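Local structure of VP2 (Primate bocaparvovirus 1, 7L0Y) at residues Y108-K113 against I446-Q451; Q38-I43 against T161-Q166. The protein forms, in 60 copies of the VP capsid proteins, the T=1 icosahedral shell, about 26 nm across, of a human bocavirus. One frame throughout, in Å; residues are numbered along the deposited sequence.

Interaction 1: Y108-K113 against I446-Q451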
# COMPACT_ATOMS: atom_id res chain seq x y z
N TYR A 108 68.48 57.63 24.76
CA TYR A 108 68.20 56.64 25.79
C TYR A 108 69.33 56.63 26.80
O TYR A 108 70.33 57.33 26.65
CB TYR A 108 67.97 55.27 25.15
CG TYR A 108 69.15 54.76 24.38
CD1 TYR A 108 70.02 53.86 24.94
CD2 TYR A 108 69.41 55.22 23.10
CE1 TYR A 108 71.09 53.41 24.24
CE2 TYR A 108 70.48 54.79 22.40
CZ TYR A 108 71.32 53.87 22.98
OH TYR A 108 72.40 53.42 22.28
N ASN A 109 69.17 55.80 27.83
CA ASN A 109 70.10 55.70 28.95
C ASN A 109 70.46 57.06 29.51
O ASN A 109 71.62 57.40 29.71
CB ASN A 109 71.36 54.93 28.54
CG ASN A 109 71.10 53.47 28.37
OD1 ASN A 109 70.14 52.94 28.92
ND2 ASN A 109 71.94 52.80 27.61
N LEU A 110 69.43 57.85 29.79
CA LEU A 110 69.64 59.21 30.25
C LEU A 110 70.10 59.21 31.69
O LEU A 110 69.66 58.38 32.50
CB LEU A 110 68.37 60.03 30.11
CG LEU A 110 67.96 60.54 28.73
CD1 LEU A 110 69.19 61.06 28.03
CD2 LEU A 110 67.35 59.44 27.91
N GLN A 111 70.99 60.13 32.02
CA GLN A 111 71.45 60.32 33.39
C GLN A 111 71.45 61.80 33.70
O GLN A 111 72.17 62.57 33.06
CB GLN A 111 72.84 59.77 33.57
CG GLN A 111 72.93 58.28 33.57
CD GLN A 111 74.35 57.83 33.58
OE1 GLN A 111 75.22 58.47 33.02
NE2 GLN A 111 74.61 56.74 34.28
N ILE A 112 70.66 62.20 34.69
CA ILE A 112 70.73 63.55 35.22
C ILE A 112 71.48 63.49 36.54
O ILE A 112 71.12 62.72 37.43
CB ILE A 112 69.33 64.17 35.40
CG1 ILE A 112 68.63 64.31 34.05
CG2 ILE A 112 69.46 65.55 36.00
CD1 ILE A 112 67.70 63.18 33.73
N LYS A 113 72.54 64.28 36.64
CA LYS A 113 73.33 64.37 37.85
C LYS A 113 73.19 65.78 38.40
O LYS A 113 73.18 66.75 37.64
CB LYS A 113 74.81 64.08 37.58
CG LYS A 113 75.12 62.77 36.91
CD LYS A 113 74.84 61.58 37.77
CE LYS A 113 75.95 61.38 38.79
NZ LYS A 113 75.78 60.13 39.57
N ILE A 446 72.31 71.17 37.35
CA ILE A 446 72.23 69.78 36.92
C ILE A 446 72.76 69.69 35.51
O ILE A 446 72.85 70.68 34.78
CB ILE A 446 70.79 69.24 36.98
CG1 ILE A 446 69.87 70.09 36.11
CG2 ILE A 446 70.28 69.20 38.40
CD1 ILE A 446 68.50 69.52 35.93
N TYR A 447 73.15 68.48 35.12
CA TYR A 447 73.51 68.21 33.73
C TYR A 447 73.00 66.82 33.38
O TYR A 447 72.80 65.98 34.25
CB TYR A 447 75.01 68.32 33.48
CG TYR A 447 75.81 67.18 34.03
CD1 TYR A 447 76.20 66.13 33.22
CD2 TYR A 447 76.15 67.14 35.37
CE1 TYR A 447 76.92 65.10 33.72
CE2 TYR A 447 76.87 66.11 35.87
CZ TYR A 447 77.26 65.09 35.04
OH TYR A 447 77.99 64.04 35.55
N CYS A 448 72.79 66.60 32.10
CA CYS A 448 72.33 65.32 31.60
C CYS A 448 73.39 64.72 30.68
O CYS A 448 73.96 65.42 29.85
CB CYS A 448 71.00 65.45 30.86
SG CYS A 448 70.31 63.89 30.28
N THR A 449 73.64 63.44 30.86
CA THR A 449 74.36 62.64 29.89
C THR A 449 73.44 61.52 29.43
O THR A 449 72.57 61.08 30.18
CB THR A 449 75.66 62.05 30.46
OG1 THR A 449 75.37 61.21 31.59
CG2 THR A 449 76.60 63.14 30.88
N GLY A 450 73.63 61.08 28.20
CA GLY A 450 72.87 59.96 27.70
C GLY A 450 73.51 59.44 26.45
O GLY A 450 74.58 59.89 26.03
N GLN A 451 72.84 58.48 25.83
CA GLN A 451 73.30 57.90 24.58
C GLN A 451 72.32 58.28 23.48
O GLN A 451 71.10 58.17 23.66
CB GLN A 451 73.43 56.38 24.69
CG GLN A 451 74.45 55.95 25.73
CD GLN A 451 74.66 54.45 25.81
OE1 GLN A 451 73.86 53.67 25.32
NE2 GLN A 451 75.73 54.05 26.48

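Interaction 2: Q38-I43 against T161-Q166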
# COMPACT_ATOMS: atom_id res chain seq x y z
N GLN A 38 77.85 59.02 23.27
CA GLN A 38 77.53 59.49 24.60
C GLN A 38 77.56 61.01 24.54
O GLN A 38 78.58 61.59 24.18
CB GLN A 38 78.55 58.94 25.60
CG GLN A 38 78.38 59.25 27.06
CD GLN A 38 77.12 58.68 27.66
OE1 GLN A 38 76.28 59.42 28.16
NE2 GLN A 38 76.96 57.38 27.58
N PHE A 39 76.44 61.64 24.86
CA PHE A 39 76.34 63.09 24.79
C PHE A 39 76.22 63.65 26.19
O PHE A 39 75.80 62.96 27.12
CB PHE A 39 75.15 63.56 23.94
CG PHE A 39 73.81 63.23 24.53
CD1 PHE A 39 73.23 64.06 25.47
CD2 PHE A 39 73.14 62.10 24.14
CE1 PHE A 39 72.03 63.75 26.01
CE2 PHE A 39 71.92 61.81 24.67
CZ PHE A 39 71.37 62.63 25.61
N ILE A 40 76.61 64.90 26.35
CA ILE A 40 76.44 65.64 27.59
C ILE A 40 75.78 66.97 27.27
O ILE A 40 76.19 67.66 26.33
CB ILE A 40 77.78 65.85 28.31
CG1 ILE A 40 77.55 66.54 29.65
CG2 ILE A 40 78.76 66.63 27.46
CD1 ILE A 40 78.76 66.60 30.51
N THR A 41 74.76 67.32 28.03
CA THR A 41 74.07 68.59 27.87
C THR A 41 74.01 69.29 29.21
O THR A 41 73.81 68.66 30.25
CB THR A 41 72.67 68.40 27.27
OG1 THR A 41 72.08 69.67 27.00
CG2 THR A 41 71.76 67.62 28.18
N THR A 42 74.20 70.60 29.19
CA THR A 42 74.26 71.43 30.38
C THR A 42 73.27 72.57 30.25
O THR A 42 72.73 72.83 29.17
CB THR A 42 75.67 71.97 30.62
OG1 THR A 42 76.07 72.76 29.50
CG2 THR A 42 76.65 70.83 30.77
N ILE A 43 73.03 73.25 31.37
CA ILE A 43 72.13 74.40 31.38
C ILE A 43 72.72 75.52 30.54
O ILE A 43 73.93 75.78 30.56
CB ILE A 43 71.88 74.84 32.83
CG1 ILE A 43 71.14 73.73 33.58
CG2 ILE A 43 71.09 76.13 32.88
CD1 ILE A 43 71.12 73.91 35.07
N THR A 161 83.02 62.06 23.57
CA THR A 161 81.79 62.59 24.13
C THR A 161 81.34 63.78 23.30
O THR A 161 82.15 64.61 22.90
CB THR A 161 81.97 62.99 25.61
OG1 THR A 161 82.35 61.83 26.36
CG2 THR A 161 80.68 63.55 26.20
N TRP A 162 80.05 63.81 23.02
CA TRP A 162 79.44 64.85 22.22
C TRP A 162 78.80 65.91 23.11
O TRP A 162 77.83 65.64 23.80
CB TRP A 162 78.38 64.20 21.33
CG TRP A 162 77.78 65.06 20.29
CD1 TRP A 162 78.15 66.32 19.96
CD2 TRP A 162 76.71 64.70 19.42
NE1 TRP A 162 77.36 66.78 18.94
CE2 TRP A 162 76.48 65.81 18.59
CE3 TRP A 162 75.93 63.56 19.26
CZ2 TRP A 162 75.49 65.80 17.62
CZ3 TRP A 162 74.96 63.56 18.30
CH2 TRP A 162 74.74 64.67 17.49
N LYS A 163 79.35 67.12 23.08
CA LYS A 163 78.80 68.21 23.86
C LYS A 163 77.90 69.01 22.95
O LYS A 163 78.33 69.50 21.92
CB LYS A 163 79.90 69.14 24.37
CG LYS A 163 81.13 68.46 24.92
CD LYS A 163 82.02 69.49 25.61
CE LYS A 163 83.29 68.88 26.17
NZ LYS A 163 84.30 68.62 25.10
N LEU A 164 76.64 69.14 23.33
CA LEU A 164 75.67 69.89 22.55
C LEU A 164 75.90 71.39 22.61
O LEU A 164 76.34 71.92 23.62
CB LEU A 164 74.26 69.53 22.98
CG LEU A 164 73.70 68.26 22.35
CD1 LEU A 164 74.78 67.32 21.83
CD2 LEU A 164 72.73 67.55 23.27
N PHE A 165 75.60 72.08 21.52
CA PHE A 165 75.76 73.52 21.49
C PHE A 165 74.44 74.20 21.79
O PHE A 165 73.38 73.62 21.58
CB PHE A 165 76.25 73.98 20.12
CG PHE A 165 77.74 73.91 19.97
CD1 PHE A 165 78.51 75.04 20.13
CD2 PHE A 165 78.36 72.71 19.66
CE1 PHE A 165 79.88 74.98 19.98
CE2 PHE A 165 79.73 72.64 19.51
CZ PHE A 165 80.49 73.78 19.67
N GLN A 166 74.51 75.42 22.29
CA GLN A 166 73.32 76.19 22.57
C GLN A 166 72.63 76.59 21.28
O GLN A 166 73.26 76.99 20.31
CB GLN A 166 73.69 77.43 23.35
CG GLN A 166 72.52 78.19 23.83
CD GLN A 166 72.92 79.36 24.65
OE1 GLN A 166 74.09 79.62 24.86
NE2 GLN A 166 71.94 80.07 25.15

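Interaction 1: Y108-K113 against I446-Q451
Q451 lays CB over one face of the Y108 ring, 3.9 Å from the centroid in a CH-pi contact, and extends its amide to N109. With CG between backbone N and carbonyl carbon (chi1 61°), Y108 swings its phenol toward Q451. Past CB the Q451 chain runs extended, and CG packs on Q38. At the tip, OE1 comes to 3.0 Å from Y108 CE1, the amide almost perpendicular to the ring (89°), and accepts a hydrogen bond from N109 ND2 (3.1 Å), the donor above the carbonyl plane, not on a lone pair. Asparagine suits N109: ND2 also donates to G18 O, and left-handed backbone angles strain asparagine less than most residues.

The two segments pair antiparallel in the jelly-roll core of the parvovirus capsid protein, the chain turning a corner at N109. Between the hydrogen-bonded pairs Y108–Q451 and Q111–T449 the register slips by one residue, a beta bulge. G450 lies here, its bare CA 3.9 Å from L110 CD1. Beyond the bulge, T449 OG1 donates weakly to Q111 OE1 (3.1 Å). K113 lays its aliphatic CB against Y447 CE2 at 3.4 Å, while its NZ reaches N126 weakly. On the opposite face, I112 CG1 packs on C448 CB (4.1 Å).

Interaction 2: Q38-I43 against T161-Q166
A parallel strand pairing, set in the largely antiparallel beta framework of the parvovirus jelly-roll protein, joins Q38-I43 to T161-Q166. W162 bonds through both backbone polar atoms: its N donates to Q38 O (2.9 Å), and its O accepts from I40 N (2.9 Å). Both bonds thus flank F39, the usual parallel pattern. The strands then part, and the next bond, from L164 N to I40 O, is weak at 3.4 Å.

The two faces differ in character. F39 and W162 point to the same inner face, with their CB atoms 4.2 Å apart, and large aromatics suit it: both rings meet F74 edge-to-face, and I107, I427 and V452 pack further round F39. On the other face I40 stands among T161 and K163. With its CG1 anti to the backbone N (chi1 -176°), I40 turns CG2 to T161 CG2 at 3.8 Å and to K163 CG at 3.9 Å. A beta-branched pair serves an extended strand well, and the long stem of the exposed K163 adds methylenes beside it. This face meets a second subunit: K431 NZ of that subunit is hydrogen-bonded to T161 OG1, and V434 of the same subunit packs on I40.

Where the strands diverge, L164 bridges by forking. CD2 reaches T41 CB at 4.1 Å and approaches the F39 ring obliquely at CD1, whereas CD1 of L164 turns back on W162 of its own segment, 3.8 Å above the indole plane and offset toward its rim.

Strand 30-42 lies beside strand 446-462, so the four segments lie side by side in the order 108-113, 446-451, 38-43, 161-166. Probable hydrogen bonds from T41 N to C448 O and from F39 N to G450 O join the two contacts, making 446-451 and 38-43 the shared middle. Interaction 1 is buried throughout, antiparallel, and buries more surface between its segments (630 against 341 Å², both sides summed), with amides, hydroxyls and tyrosines adding side-chain contacts to a long ladder. Interaction 2 is parallel and short, relies more on apolar packing, and reaches the surface at K163. Both touch a second subunit, whose P433 packs on Y447 and T449 in interaction 1 and on T161 in interaction 2.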